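Local coordinates for protein cleavage stimulation factor 77 (Encephalitozoon cuniculi, PDB 2UY1) that belongs to the CstF-77/Suppressor of forked family, probably acts in mRNA 3'-end processing and may bind mRNA, at residues 318-323 against 353-358; 51-56 against 68-73; 201-206 against 217-222. One frame throughout, in Å; residues are numbered along the deposited sequence.

In the fold
From the N terminus, the first closure is contact 2, where the consecutive helices 47-57 and 69-78 meet, their short connection largely not modelled. Contact 3 follows: helices 193-208 and 213-225 are consecutive, so it closes a small hairpin, the closest of the three to the middle of the chain. Contact 1 comes last and spans more, joining helix 319-333 to helix 354-367 past the intervening helix 337-349. The three loops run in series, with none crossing or enclosing another. Contacts 2 and 3 have centres 25 Å apart, whereas the centres of contacts 1 and 2 lie 61 Å apart on opposite sides of the chain's centre, as suits an elongated all-helical protein.

Contact 1: residues 318-323 against 353-358; sequences GPHVFI and STLLKE
Leu-356 and Ile-323 make the tight, buried half of this contact. CD1 of Leu-356 presses against CG1 of Ile-323 at 3.5 Å, closer than two such carbons usually sit, and the same methyl lies 3.7 Å from the backbone O of Pro-319. Leu-356 reaches there with CG anti to its backbone N (chi1 -153°), which swings the branched end across to the other helix. Beside it, CD1 of Ile-323 rests 3.6 Å from Leu-355 CG. Phe-343 of helix 337-349 also touches Ile-323, so that helix helps to close the buried side.

The two helices that begin here, 319-333 and 354-367, run nearly parallel, with local axes 9.8 Å apart at an angle of 19°. Helix 337-349 comes between them in the chain, consistent with the up-down-up order of the HAT (half-a-TPR) repeats expected in the CstF-77/Suf family.

Toward the partly exposed side the fit changes in character. CD2 of Leu-355 sits over one face of the His-320 imidazole, 3.6 Å from the ring centroid and 19° off its normal, a CH-pi contact in which the two side chains meet at about a right angle. The ring's NE2 is hydrogen-bonded to Asp-450, which would help fix its rotation. At the helix starts the contact turns partly polar and partly exposed, with CB of Pro-319 lying 3.5 Å from OG of Ser-353. Ser-353 is the N-cap residue of helix 354-367, and its OG accepts from Leu-356 N at 3.2 Å.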
# COMPACT_ATOMS: atom_id res chain seq x y z
N GLY B 318 7.91 25.58 -1.96
CA GLY B 318 7.20 24.54 -1.18
C GLY B 318 8.10 23.50 -0.56
O GLY B 318 9.31 23.45 -0.84
N PRO B 319 7.51 22.61 0.26
CA PRO B 319 8.18 21.43 0.84
C PRO B 319 8.88 20.55 -0.20
O PRO B 319 10.00 20.12 0.00
CB PRO B 319 7.02 20.66 1.51
CG PRO B 319 6.01 21.72 1.81
CD PRO B 319 6.08 22.66 0.63
N HIS B 320 8.23 20.30 -1.33
CA HIS B 320 8.79 19.40 -2.35
C HIS B 320 10.14 19.83 -2.90
O HIS B 320 10.89 19.00 -3.39
CB HIS B 320 7.84 19.34 -3.54
CG HIS B 320 6.58 18.58 -3.27
ND1 HIS B 320 5.38 18.97 -2.78
CD2 HIS B 320 6.49 17.22 -3.47
CE1 HIS B 320 4.58 17.86 -2.72
NE2 HIS B 320 5.27 16.81 -3.15
N VAL B 321 10.40 21.14 -2.94
CA VAL B 321 11.53 21.69 -3.67
C VAL B 321 12.75 21.43 -2.82
O VAL B 321 13.79 21.11 -3.33
CB VAL B 321 11.34 23.26 -3.99
CG1 VAL B 321 12.63 23.91 -4.61
CG2 VAL B 321 10.21 23.43 -4.93
N PHE B 322 12.56 21.46 -1.51
CA PHE B 322 13.62 21.12 -0.56
C PHE B 322 13.95 19.65 -0.59
O PHE B 322 15.09 19.30 -0.48
CB PHE B 322 13.18 21.45 0.88
CG PHE B 322 13.02 22.93 1.18
CD1 PHE B 322 14.10 23.69 1.58
CD2 PHE B 322 11.76 23.54 1.07
CE1 PHE B 322 13.95 25.06 1.88
CE2 PHE B 322 11.60 24.91 1.38
CZ PHE B 322 12.70 25.66 1.81
N ILE B 323 12.92 18.78 -0.60
CA ILE B 323 13.07 17.33 -0.67
C ILE B 323 13.72 16.93 -1.99
O ILE B 323 14.61 16.08 -2.03
CB ILE B 323 11.69 16.62 -0.58
CG1 ILE B 323 10.91 16.99 0.69
CG2 ILE B 323 11.81 15.09 -0.80
CD1 ILE B 323 9.45 16.38 0.70
N SER B 353 4.65 20.41 7.81
CA SER B 353 4.57 19.59 6.60
C SER B 353 4.83 18.10 6.95
O SER B 353 5.95 17.73 7.15
CB SER B 353 5.63 20.04 5.57
OG SER B 353 5.60 19.20 4.39
N THR B 354 3.80 17.29 6.99
CA THR B 354 3.94 15.85 7.27
C THR B 354 4.78 15.14 6.16
O THR B 354 5.65 14.25 6.42
CB THR B 354 2.55 15.27 7.39
OG1 THR B 354 1.96 15.74 8.62
CG2 THR B 354 2.57 13.68 7.27
N LEU B 355 4.56 15.56 4.93
CA LEU B 355 5.40 15.15 3.80
C LEU B 355 6.86 15.28 4.09
O LEU B 355 7.62 14.35 3.88
CB LEU B 355 5.12 16.03 2.58
CG LEU B 355 5.98 15.67 1.36
CD1 LEU B 355 5.67 14.21 0.85
CD2 LEU B 355 5.70 16.73 0.31
N LEU B 356 7.31 16.45 4.51
CA LEU B 356 8.76 16.63 4.70
C LEU B 356 9.23 15.80 5.92
O LEU B 356 10.37 15.31 5.96
CB LEU B 356 9.00 18.14 4.94
CG LEU B 356 10.12 19.16 4.74
CD1 LEU B 356 10.94 19.06 3.47
CD2 LEU B 356 9.41 20.49 4.70
N LYS B 357 8.39 15.75 6.96
CA LYS B 357 8.73 15.02 8.18
C LYS B 357 8.95 13.52 7.89
O LYS B 357 10.01 12.93 8.25
CB LYS B 357 7.67 15.23 9.24
CG LYS B 357 7.62 16.64 9.83
CD LYS B 357 6.49 16.76 10.90
CE LYS B 357 6.13 18.27 11.17
NZ LYS B 357 4.68 18.35 11.67
N GLU B 358 8.01 12.93 7.16
CA GLU B 358 8.08 11.52 6.76
C GLU B 358 9.17 11.21 5.75
O GLU B 358 9.85 10.20 5.90
CB GLU B 358 6.72 11.02 6.25
CG GLU B 358 6.70 9.54 5.78
CD GLU B 358 5.29 8.99 5.53
OE1 GLU B 358 4.43 8.93 6.46
OE2 GLU B 358 5.05 8.52 4.40

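Contact 2: residues 51-56 against 68-73; sequences MLYIEY and FEVYEF. Unlike the reference sequence in segment 68-73: Phe-68 (reference Tyr).
Ile-54 reaches across to Val-70 and Tyr-71, and its branches divide the work. From CB, which points at the facing helix, CG1 leads off beside the backbone N (chi1 -63°) and comes 4.1 Å from the backbone O of Val-70 and 4.3 Å from Val-70 CG1. At the tip, CD1 settles over one face of the Tyr-71 ring, 4.0 Å from its centroid and 18° off the normal, a CH-pi contact. The other branch, CG2, lies near the far end of that ring, 3.7 Å from Tyr-71 OH; this hydroxyl is hydrogen-bonded to Glu-90.

On the neighbouring flank, Tyr-53 offers CE2 to Val-70 CG1 at 4.0 Å. The same CE2 meets the edge of the Phe-73 ring, near its plane, at 4.2 Å from CE2 of Phe-73. Phe-37 stacks edge-to-face on Tyr-53.

Helices 47-57 and 69-78 thus pack as an antiparallel pair, 164° between short axes 10.5 Å apart. The two segments share no hydrogen bond, so their grip here rests on apolar side-chain contacts and one CH-pi contact, Ile-54 CD1 on the Tyr-71 ring, which depend on fit more than on polar direction.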
# COMPACT_ATOMS: atom_id res chain seq x y z
N MET B 51 -11.97 20.12 -49.95
CA MET B 51 -13.11 19.84 -50.83
C MET B 51 -13.91 21.09 -51.19
O MET B 51 -14.45 21.22 -52.28
CB MET B 51 -14.01 18.78 -50.20
CG MET B 51 -13.36 17.41 -50.13
SD MET B 51 -12.58 16.87 -51.67
CE MET B 51 -12.43 15.11 -51.29
N LEU B 52 -13.97 22.03 -50.25
CA LEU B 52 -14.59 23.32 -50.48
C LEU B 52 -13.75 24.21 -51.39
O LEU B 52 -14.30 25.03 -52.15
CB LEU B 52 -14.85 24.01 -49.13
CG LEU B 52 -16.20 23.54 -48.57
CD1 LEU B 52 -16.16 23.38 -47.04
CD2 LEU B 52 -17.33 24.49 -49.04
N TYR B 53 -12.43 24.06 -51.30
CA TYR B 53 -11.53 24.70 -52.23
C TYR B 53 -11.83 24.25 -53.65
O TYR B 53 -11.82 25.06 -54.57
CB TYR B 53 -10.08 24.43 -51.88
CG TYR B 53 -9.15 25.13 -52.81
CD1 TYR B 53 -9.13 26.53 -52.88
CD2 TYR B 53 -8.27 24.41 -53.64
CE1 TYR B 53 -8.27 27.19 -53.74
CE2 TYR B 53 -7.42 25.05 -54.51
CZ TYR B 53 -7.42 26.45 -54.56
OH TYR B 53 -6.57 27.11 -55.40
N ILE B 54 -12.12 22.95 -53.78
CA ILE B 54 -12.56 22.32 -55.04
C ILE B 54 -13.93 22.87 -55.48
O ILE B 54 -14.06 23.33 -56.63
CB ILE B 54 -12.56 20.75 -54.97
CG1 ILE B 54 -11.15 20.18 -54.74
CG2 ILE B 54 -13.13 20.13 -56.26
CD1 ILE B 54 -11.14 18.65 -54.59
N GLU B 55 -14.93 22.83 -54.59
CA GLU B 55 -16.23 23.46 -54.89
C GLU B 55 -16.06 24.92 -55.39
O GLU B 55 -16.54 25.25 -56.46
CB GLU B 55 -17.19 23.35 -53.69
CG GLU B 55 -18.68 23.32 -54.07
CD GLU B 55 -19.59 24.07 -53.08
OE1 GLU B 55 -19.25 24.11 -51.87
OE2 GLU B 55 -20.63 24.63 -53.53
N TYR B 56 -15.34 25.76 -54.64
CA TYR B 56 -14.97 27.11 -55.09
C TYR B 56 -14.24 27.20 -56.47
O TYR B 56 -14.67 27.94 -57.35
CB TYR B 56 -14.22 27.90 -54.02
CG TYR B 56 -13.80 29.30 -54.47
CD1 TYR B 56 -14.76 30.25 -54.82
CD2 TYR B 56 -12.44 29.66 -54.56
CE1 TYR B 56 -14.39 31.53 -55.24
CE2 TYR B 56 -12.06 30.93 -54.96
CZ TYR B 56 -13.04 31.86 -55.31
OH TYR B 56 -12.69 33.12 -55.72
N PHE B 68 -8.90 19.99 -61.67
CA PHE B 68 -8.62 18.55 -61.78
C PHE B 68 -7.11 18.30 -61.74
O PHE B 68 -6.63 17.22 -61.32
CB PHE B 68 -9.26 17.98 -63.05
CG PHE B 68 -10.79 18.08 -63.09
CD1 PHE B 68 -11.44 19.34 -63.01
CD2 PHE B 68 -11.59 16.93 -63.24
CE1 PHE B 68 -12.85 19.44 -63.06
CE2 PHE B 68 -13.01 17.02 -63.29
CZ PHE B 68 -13.63 18.28 -63.20
N GLU B 69 -6.37 19.32 -62.19
CA GLU B 69 -5.00 19.59 -61.77
C GLU B 69 -5.05 19.98 -60.29
O GLU B 69 -4.01 20.13 -59.62
CB GLU B 69 -4.47 20.78 -62.56
CG GLU B 69 -4.73 20.72 -64.07
CD GLU B 69 -5.42 21.98 -64.60
OE1 GLU B 69 -5.09 23.11 -64.14
OE2 GLU B 69 -6.31 21.83 -65.48
N VAL B 70 -6.28 20.17 -59.82
CA VAL B 70 -6.61 20.63 -58.47
C VAL B 70 -7.11 19.46 -57.61
O VAL B 70 -7.43 19.63 -56.44
CB VAL B 70 -7.63 21.81 -58.49
CG1 VAL B 70 -8.16 22.12 -57.09
CG2 VAL B 70 -7.00 23.08 -59.07
N TYR B 71 -7.20 18.27 -58.22
CA TYR B 71 -7.36 17.02 -57.47
C TYR B 71 -6.01 16.42 -57.20
O TYR B 71 -5.81 15.72 -56.22
CB TYR B 71 -8.21 16.02 -58.24
CG TYR B 71 -9.69 16.24 -58.11
CD1 TYR B 71 -10.43 15.54 -57.17
CD2 TYR B 71 -10.34 17.16 -58.93
CE1 TYR B 71 -11.78 15.73 -57.04
CE2 TYR B 71 -11.71 17.37 -58.82
CZ TYR B 71 -12.42 16.65 -57.88
OH TYR B 71 -13.77 16.84 -57.77
N GLU B 72 -5.08 16.67 -58.12
CA GLU B 72 -3.66 16.38 -57.94
C GLU B 72 -3.03 17.18 -56.81
O GLU B 72 -2.24 16.64 -56.08
CB GLU B 72 -2.87 16.68 -59.23
CG GLU B 72 -3.33 15.89 -60.47
CD GLU B 72 -2.35 15.99 -61.63
OE1 GLU B 72 -1.91 17.13 -61.94
OE2 GLU B 72 -2.04 14.94 -62.25
N PHE B 73 -3.37 18.48 -56.74
CA PHE B 73 -2.92 19.40 -55.65
C PHE B 73 -3.44 18.96 -54.27
O PHE B 73 -2.67 18.96 -53.30
CB PHE B 73 -3.24 20.87 -56.00
CG PHE B 73 -2.91 21.89 -54.91
CD1 PHE B 73 -1.59 22.11 -54.49
CD2 PHE B 73 -3.94 22.68 -54.35
CE1 PHE B 73 -1.28 23.05 -53.48
CE2 PHE B 73 -3.66 23.62 -53.35
CZ PHE B 73 -2.31 23.81 -52.91

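Contact 3: residues 201-206 against 217-222; sequences IHNYIL and FFYSEY
The torsions of His-202 and two tyrosines set up this contact: the imidazole leaves helix 193-208 with CG beside the backbone N (chi1 -75°), while Tyr-219 and Tyr-222 extend from the other helix, each with CG anti to the backbone N. The result is an aromatic cluster at the core of an antiparallel helical hairpin. The helix axes here pass 9.9 Å apart at 159°.

Both phenol rings lie on the same side of the imidazole plane. Each is nearly parallel to it but slid well along, so neither pair overlaps much: the His-202 and Tyr-219 centroids are 4.8 Å apart with planes at 13°. Toward Tyr-222 the touching atom is CE1 of His-202, 3.5 Å from Tyr-222 CG. CB of His-202 lies over one face of the Tyr-219 ring, modelled closer than carbons should come, so its exact height is doubtful.

Farther along the ring of Tyr-219, CD2 of Leu-206 meets CD2 of Tyr-219 at 3.8 Å, the two side chains crossing at about a right angle. The tyrosine's OH is tethered by a hydrogen bond to His-199. Ile-179 of helix 173-184 touches both His-202 and Phe-218.

The imidazole is held at both nitrogens. ND1 is hydrogen-bonded to the backbone O of Met-198, one turn back on its own helix. A water in the plane of the ring lies 2.8 Å from His-202 NE2 and donates to the backbone O of Phe-218 at 3.0 Å.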
# COMPACT_ATOMS: atom_id res chain seq x y z
N ILE B 201 0.33 11.39 -41.40
CA ILE B 201 -0.35 10.79 -40.25
C ILE B 201 -0.25 11.71 -39.04
O ILE B 201 -1.26 12.00 -38.43
CB ILE B 201 0.17 9.30 -40.00
CG1 ILE B 201 -0.41 8.35 -41.09
CG2 ILE B 201 -0.13 8.81 -38.59
CD1 ILE B 201 -0.04 6.85 -40.94
N HIS B 202 0.95 12.20 -38.71
CA HIS B 202 1.14 13.09 -37.55
C HIS B 202 0.42 14.45 -37.72
O HIS B 202 -0.20 14.96 -36.78
CB HIS B 202 2.63 13.37 -37.30
CG HIS B 202 3.39 12.23 -36.68
ND1 HIS B 202 4.11 11.32 -37.43
CD2 HIS B 202 3.54 11.86 -35.38
CE1 HIS B 202 4.64 10.41 -36.62
NE2 HIS B 202 4.32 10.73 -35.37
N ASN B 203 0.48 15.03 -38.91
CA ASN B 203 -0.25 16.29 -39.15
C ASN B 203 -1.75 16.13 -39.11
O ASN B 203 -2.45 16.95 -38.51
CB ASN B 203 0.15 16.90 -40.49
CG ASN B 203 1.43 17.64 -40.41
OD1 ASN B 203 2.43 17.25 -41.04
ND2 ASN B 203 1.45 18.70 -39.62
N TYR B 204 -2.26 15.08 -39.77
CA TYR B 204 -3.70 14.78 -39.70
C TYR B 204 -4.09 14.59 -38.23
O TYR B 204 -5.11 15.09 -37.81
CB TYR B 204 -4.05 13.52 -40.49
CG TYR B 204 -5.52 13.15 -40.46
CD1 TYR B 204 -6.41 13.75 -41.37
CD2 TYR B 204 -6.02 12.24 -39.54
CE1 TYR B 204 -7.75 13.45 -41.37
CE2 TYR B 204 -7.40 11.93 -39.55
CZ TYR B 204 -8.25 12.56 -40.48
OH TYR B 204 -9.61 12.31 -40.57
N ILE B 205 -3.30 13.85 -37.46
CA ILE B 205 -3.56 13.72 -36.01
C ILE B 205 -3.53 15.07 -35.25
O ILE B 205 -4.34 15.31 -34.35
CB ILE B 205 -2.63 12.70 -35.34
CG1 ILE B 205 -2.83 11.31 -35.95
CG2 ILE B 205 -2.85 12.69 -33.83
CD1 ILE B 205 -1.72 10.31 -35.63
N LEU B 206 -2.66 15.97 -35.69
CA LEU B 206 -2.51 17.32 -35.13
C LEU B 206 -3.74 18.15 -35.41
O LEU B 206 -4.14 18.95 -34.56
CB LEU B 206 -1.29 18.04 -35.73
CG LEU B 206 0.00 18.41 -34.95
CD1 LEU B 206 0.46 17.29 -34.09
CD2 LEU B 206 1.11 18.84 -35.89
N PHE B 217 3.75 16.25 -28.81
CA PHE B 217 4.91 15.46 -28.32
C PHE B 217 5.18 14.25 -29.25
O PHE B 217 6.34 13.94 -29.49
CB PHE B 217 4.72 15.02 -26.86
CG PHE B 217 5.73 13.94 -26.39
CD1 PHE B 217 6.90 14.30 -25.75
CD2 PHE B 217 5.48 12.55 -26.63
CE1 PHE B 217 7.82 13.30 -25.29
CE2 PHE B 217 6.38 11.55 -26.24
CZ PHE B 217 7.58 11.92 -25.59
N PHE B 218 4.13 13.55 -29.73
CA PHE B 218 4.32 12.39 -30.64
C PHE B 218 5.12 12.77 -31.90
O PHE B 218 6.12 12.12 -32.24
CB PHE B 218 3.00 11.81 -31.17
CG PHE B 218 2.07 11.23 -30.13
CD1 PHE B 218 2.50 10.80 -28.86
CD2 PHE B 218 0.74 11.02 -30.48
CE1 PHE B 218 1.59 10.24 -27.93
CE2 PHE B 218 -0.15 10.45 -29.57
CZ PHE B 218 0.28 10.08 -28.29
N TYR B 219 4.66 13.81 -32.58
CA TYR B 219 5.33 14.35 -33.78
C TYR B 219 6.70 14.92 -33.49
O TYR B 219 7.66 14.66 -34.24
CB TYR B 219 4.45 15.42 -34.46
CG TYR B 219 4.78 15.71 -35.92
CD1 TYR B 219 5.43 14.77 -36.71
CD2 TYR B 219 4.34 16.87 -36.54
CE1 TYR B 219 5.68 14.99 -38.05
CE2 TYR B 219 4.62 17.14 -37.88
CZ TYR B 219 5.27 16.21 -38.63
OH TYR B 219 5.55 16.47 -39.96
N SER B 220 6.82 15.70 -32.43
CA SER B 220 8.12 16.24 -32.05
C SER B 220 9.16 15.09 -31.94
O SER B 220 10.28 15.18 -32.47
CB SER B 220 8.00 16.99 -30.71
OG SER B 220 9.29 17.36 -30.20
N GLU B 221 8.75 14.02 -31.25
CA GLU B 221 9.62 12.86 -31.00
C GLU B 221 9.94 12.16 -32.30
O GLU B 221 11.08 11.88 -32.55
CB GLU B 221 9.02 11.88 -30.01
CG GLU B 221 9.14 12.30 -28.52
CD GLU B 221 10.56 12.48 -28.01
OE1 GLU B 221 11.29 11.48 -27.81
OE2 GLU B 221 10.95 13.64 -27.75
N TYR B 222 8.93 11.95 -33.14
CA TYR B 222 9.16 11.40 -34.48
C TYR B 222 10.17 12.24 -35.25
O TYR B 222 11.13 11.71 -35.82
CB TYR B 222 7.86 11.29 -35.26
CG TYR B 222 8.14 10.96 -36.70
CD1 TYR B 222 8.56 9.68 -37.06
CD2 TYR B 222 8.02 11.94 -37.69
CE1 TYR B 222 8.83 9.36 -38.41
CE2 TYR B 222 8.28 11.62 -39.03
CZ TYR B 222 8.70 10.34 -39.38
OH TYR B 222 8.98 10.03 -40.69
O HOH W 1 5.32 9.37 -33.18